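Local coordinates for chitin oligosaccahride binding protein NagB1 (Paenibacillus sp. FPU-7, PDB 7EHP) that binds chitin oligosaccharides, N,N'-diacetylchitobiose and N,N',N''-triacetylchitotriose, as an extracellular solute-binding protein, probably delivering them to an uptake transporter, at residues Pro137-Leu143 with Phe265-Val270. Numbering follows the deposited sequence. Where two conformers were deposited one is given.
Sequences PRRWEDL and FSFPDV
P268 presses its ring against the turn that leads into helix 140-152. CB rests on the carbonyl carbon of R139, CG lies 3.4 Å from P137 O and also meets L143 CD2 at 3.8 Å, and CD approaches L143 CD2 and sits over the rim of one face of the F267 ring. A proline suits this place because it is compact, apolar and has no N-H to satisfy where it is buried. L143, with CG anti to the backbone N (chi1 -175°), carries CG toward F267, and CD2 reaches F267 CZ at 3.6 Å; the branched end lets one methyl touch both P268 and F267. W140 CZ3 comes to the edge of the same phenyl ring. P137 brings CD to the F265 ring in an off-centre CH-pi contact, 4.1 Å from the centroid. In this periplasmic-binding-protein fold, the contact joins the N-terminal end of a helix to the loop leaving strand 262-265, whose F265 pairs with V122 of the long strand 109-125. The backbones meet in a single beta bridge: D269 N donates to R138 O at 3.0 Å, and W140 N gives a weak, strongly bent bond to D269 O (117°). R139 is the N-cap; the short carboxylate of D142, third in the first turn, reaches back to accept its N-H through the anti lone pair of OD2. In one of two modelled conformers, R138 NH2 lies 3.6 Å from D269 OD2, a long and doubtful salt bridge; D269 OD1 accepts a hydrogen bond from G276 N.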
ATOM      1  N   PRO A 137      -8.120  20.287  -6.605  1.00 27.47           N
ATOM      2  CA  PRO A 137      -9.544  20.138  -6.272  1.00 27.88           C
ATOM      3  C   PRO A 137      -9.696  19.668  -4.837  1.00 27.64           C
ATOM      4  O   PRO A 137      -9.120  18.655  -4.433  1.00 26.36           O
ATOM      5  CB  PRO A 137     -10.026  19.075  -7.267  1.00 26.76           C
ATOM      6  CG  PRO A 137      -8.786  18.177  -7.406  1.00 27.76           C
ATOM      7  CD  PRO A 137      -7.640  19.176  -7.457  1.00 26.63           C
ATOM      8  N   ARG A 138     -10.477  20.407  -4.057  1.00 27.34           N
ATOM      9  CA  ARG A 138     -10.665  20.059  -2.656  0.54 27.76           C
ATOM     10  C   ARG A 138     -11.993  19.375  -2.371  1.00 27.27           C
ATOM     11  O   ARG A 138     -12.152  18.793  -1.296  1.00 24.80           O
ATOM     12  CB  ARG A 138     -10.529  21.295  -1.761  0.54 30.90           C
ATOM     13  CG  ARG A 138      -9.113  21.466  -1.214  0.54 30.70           C
ATOM     14  CD  ARG A 138      -8.454  20.109  -0.852  0.54 31.81           C
ATOM     15  NE  ARG A 138      -8.600  19.735   0.558  0.54 34.62           N
ATOM     16  CZ  ARG A 138      -9.630  19.066   1.073  0.54 31.25           C
ATOM     17  NH1 ARG A 138     -10.616  18.655   0.301  0.54 26.42           N
ATOM     18  NH2 ARG A 138      -9.665  18.794   2.370  0.54 33.69           N
ATOM     19  N   ARG A 139     -12.938  19.392  -3.301  1.00 25.85           N
ATOM     20  CA  ARG A 139     -14.198  18.696  -3.083  1.00 23.84           C
ATOM     21  C   ARG A 139     -14.597  18.024  -4.389  1.00 22.59           C
ATOM     22  O   ARG A 139     -13.976  18.249  -5.426  1.00 24.78           O
ATOM     23  CB  ARG A 139     -15.279  19.654  -2.577  1.00 27.13           C
ATOM     24  CG  ARG A 139     -15.015  20.164  -1.176  1.00 30.67           C
ATOM     25  CD  ARG A 139     -16.276  20.720  -0.545  1.00 35.47           C
ATOM     26  NE  ARG A 139     -16.813  21.816  -1.342  1.00 41.85           N
ATOM     27  CZ  ARG A 139     -18.095  22.166  -1.380  1.00 39.05           C
ATOM     28  NH1 ARG A 139     -19.001  21.530  -0.649  1.00 39.85           N
ATOM     29  NH2 ARG A 139     -18.470  23.164  -2.154  1.00 37.69           N
ATOM     30  N   TRP A 140     -15.655  17.201  -4.334  1.00 23.82           N
ATOM     31  CA  TRP A 140     -16.037  16.386  -5.490  1.00 19.64           C
ATOM     32  C   TRP A 140     -16.312  17.240  -6.720  1.00 25.47           C
ATOM     33  O   TRP A 140     -15.827  16.940  -7.821  1.00 21.05           O
ATOM     34  CB  TRP A 140     -17.261  15.525  -5.157  1.00 27.45           C
ATOM     35  CG  TRP A 140     -17.668  14.609  -6.285  1.00 24.20           C
ATOM     36  CD1 TRP A 140     -18.654  14.829  -7.215  1.00 23.26           C
ATOM     37  CD2 TRP A 140     -17.091  13.341  -6.608  1.00 20.84           C
ATOM     38  NE1 TRP A 140     -18.720  13.778  -8.089  1.00 23.08           N
ATOM     39  CE2 TRP A 140     -17.776  12.847  -7.735  1.00 24.58           C
ATOM     40  CE3 TRP A 140     -16.063  12.572  -6.048  1.00 22.98           C
ATOM     41  CZ2 TRP A 140     -17.472  11.618  -8.312  1.00 23.29           C
ATOM     42  CZ3 TRP A 140     -15.759  11.351  -6.621  1.00 20.56           C
ATOM     43  CH2 TRP A 140     -16.469  10.882  -7.740  1.00 23.65           C
ATOM     44  N   GLU A 141     -17.087  18.318  -6.560  1.00 19.56           N
ATOM     45  CA  GLU A 141     -17.467  19.086  -7.738  1.00 26.22           C
ATOM     46  C   GLU A 141     -16.261  19.773  -8.370  1.00 22.48           C
ATOM     47  O   GLU A 141     -16.243  19.979  -9.591  1.00 24.21           O
ATOM     48  CB  GLU A 141     -18.561  20.100  -7.381  1.00 23.23           C
ATOM     49  CG  GLU A 141     -19.923  19.454  -7.132  1.00 24.41           C
ATOM     50  CD  GLU A 141     -20.405  18.577  -8.294  1.00 33.48           C
ATOM     51  OE1 GLU A 141     -20.333  19.034  -9.458  1.00 32.56           O
ATOM     52  OE2 GLU A 141     -20.854  17.425  -8.041  1.00 29.59           O
ATOM     53  N   ASP A 142     -15.243  20.113  -7.572  1.00 24.54           N
ATOM     54  CA  ASP A 142     -13.984  20.579  -8.151  1.00 25.51           C
ATOM     55  C   ASP A 142     -13.339  19.474  -8.980  1.00 27.71           C
ATOM     56  O   ASP A 142     -12.872  19.711 -10.099  1.00 22.25           O
ATOM     57  CB  ASP A 142     -13.002  21.029  -7.059  1.00 27.26           C
ATOM     58  CG  ASP A 142     -13.598  22.030  -6.071  1.00 29.49           C
ATOM     59  OD1 ASP A 142     -14.155  23.048  -6.521  1.00 26.89           O
ATOM     60  OD2 ASP A 142     -13.456  21.812  -4.838  1.00 30.61           O
ATOM     61  N   LEU A 143     -13.296  18.257  -8.429  1.00 23.36           N
ATOM     62  CA  LEU A 143     -12.662  17.138  -9.130  1.00 23.65           C
ATOM     63  C   LEU A 143     -13.300  16.905 -10.492  1.00 26.91           C
ATOM     64  O   LEU A 143     -12.596  16.692 -11.490  1.00 27.57           O
ATOM     65  CB  LEU A 143     -12.752  15.874  -8.275  1.00 18.23           C
ATOM     66  CG  LEU A 143     -12.047  14.601  -8.756  1.00 25.17           C
ATOM     67  CD1 LEU A 143     -10.614  14.878  -9.194  1.00 18.61           C
ATOM     68  CD2 LEU A 143     -12.081  13.538  -7.655  1.00 19.11           C
ATOM     69  N   PHE A 265      -1.958  15.464  -3.568  1.00 22.43           N
ATOM     70  CA  PHE A 265      -2.949  15.992  -2.638  1.00 22.27           C
ATOM     71  C   PHE A 265      -3.863  14.875  -2.149  1.00 19.29           C
ATOM     72  O   PHE A 265      -4.063  13.865  -2.825  1.00 18.97           O
ATOM     73  CB  PHE A 265      -3.772  17.145  -3.255  1.00 23.78           C
ATOM     74  CG  PHE A 265      -4.462  16.800  -4.550  1.00 20.24           C
ATOM     75  CD1 PHE A 265      -5.704  16.191  -4.553  1.00 20.14           C
ATOM     76  CD2 PHE A 265      -3.878  17.113  -5.763  1.00 20.30           C
ATOM     77  CE1 PHE A 265      -6.344  15.875  -5.749  1.00 16.48           C
ATOM     78  CE2 PHE A 265      -4.508  16.802  -6.960  1.00 18.98           C
ATOM     79  CZ  PHE A 265      -5.744  16.185  -6.951  1.00 20.40           C
ATOM     80  N   SER A 266      -4.416  15.072  -0.955  1.00 21.47           N
ATOM     81  CA  SER A 266      -5.422  14.155  -0.439  1.00 21.84           C
ATOM     82  C   SER A 266      -6.667  14.196  -1.321  1.00 20.68           C
ATOM     83  O   SER A 266      -6.992  15.221  -1.931  1.00 23.45           O
ATOM     84  CB  SER A 266      -5.769  14.515   1.003  1.00 23.87           C
ATOM     85  OG  SER A 266      -6.808  13.690   1.498  1.00 30.17           O
ATOM     86  N   PHE A 267      -7.353  13.058  -1.408  1.00 17.66           N
ATOM     87  CA  PHE A 267      -8.504  12.939  -2.296  1.00 19.32           C
ATOM     88  C   PHE A 267      -9.577  13.949  -1.903  1.00 19.47           C
ATOM     89  O   PHE A 267      -9.836  14.138  -0.714  1.00 20.26           O
ATOM     90  CB  PHE A 267      -9.083  11.523  -2.234  1.00 20.41           C
ATOM     91  CG  PHE A 267     -10.065  11.241  -3.307  1.00 17.28           C
ATOM     92  CD1 PHE A 267      -9.641  10.858  -4.570  1.00 19.33           C
ATOM     93  CD2 PHE A 267     -11.428  11.411  -3.071  1.00 23.13           C
ATOM     94  CE1 PHE A 267     -10.569  10.612  -5.585  1.00 20.04           C
ATOM     95  CE2 PHE A 267     -12.361  11.179  -4.065  1.00 18.64           C
ATOM     96  CZ  PHE A 267     -11.937  10.787  -5.329  1.00 24.27           C
ATOM     97  N   PRO A 268     -10.231  14.598  -2.873  1.00 22.53           N
ATOM     98  CA  PRO A 268     -11.273  15.578  -2.538  1.00 19.09           C
ATOM     99  C   PRO A 268     -12.318  15.052  -1.559  1.00 24.13           C
ATOM    100  O   PRO A 268     -12.634  13.857  -1.521  1.00 24.10           O
ATOM    101  CB  PRO A 268     -11.898  15.896  -3.902  1.00 23.89           C
ATOM    102  CG  PRO A 268     -10.772  15.700  -4.861  1.00 23.07           C
ATOM    103  CD  PRO A 268     -10.013  14.512  -4.330  1.00 22.27           C
ATOM    104  N   ASP A 269     -12.843  15.966  -0.743  1.00 25.22           N
ATOM    105  CA  ASP A 269     -13.960  15.635   0.119  1.00 24.67           C
ATOM    106  C   ASP A 269     -15.231  15.483  -0.711  1.00 21.12           C
ATOM    107  O   ASP A 269     -15.334  16.006  -1.820  1.00 22.95           O
ATOM    108  CB  ASP A 269     -14.138  16.716   1.177  1.00 26.01           C
ATOM    109  CG  ASP A 269     -13.114  16.608   2.286  1.00 32.94           C
ATOM    110  OD1 ASP A 269     -12.458  15.544   2.381  1.00 24.28           O
ATOM    111  OD2 ASP A 269     -12.971  17.584   3.058  1.00 28.33           O
ATOM    112  N   VAL A 270     -16.200  14.738  -0.169  1.00 27.91           N
ATOM    113  CA  VAL A 270     -17.455  14.469  -0.865  1.00 30.30           C
ATOM    114  C   VAL A 270     -18.689  14.791  -0.030  1.00 33.26           C
ATOM    115  O   VAL A 270     -19.809  14.578  -0.498  1.00 33.78           O
ATOM    116  CB  VAL A 270     -17.530  13.009  -1.364  1.00 24.86           C
ATOM    117  CG1 VAL A 270     -16.263  12.622  -2.135  1.00 26.40           C
ATOM    118  CG2 VAL A 270     -17.800  12.072  -0.214  1.00 23.72           C
TER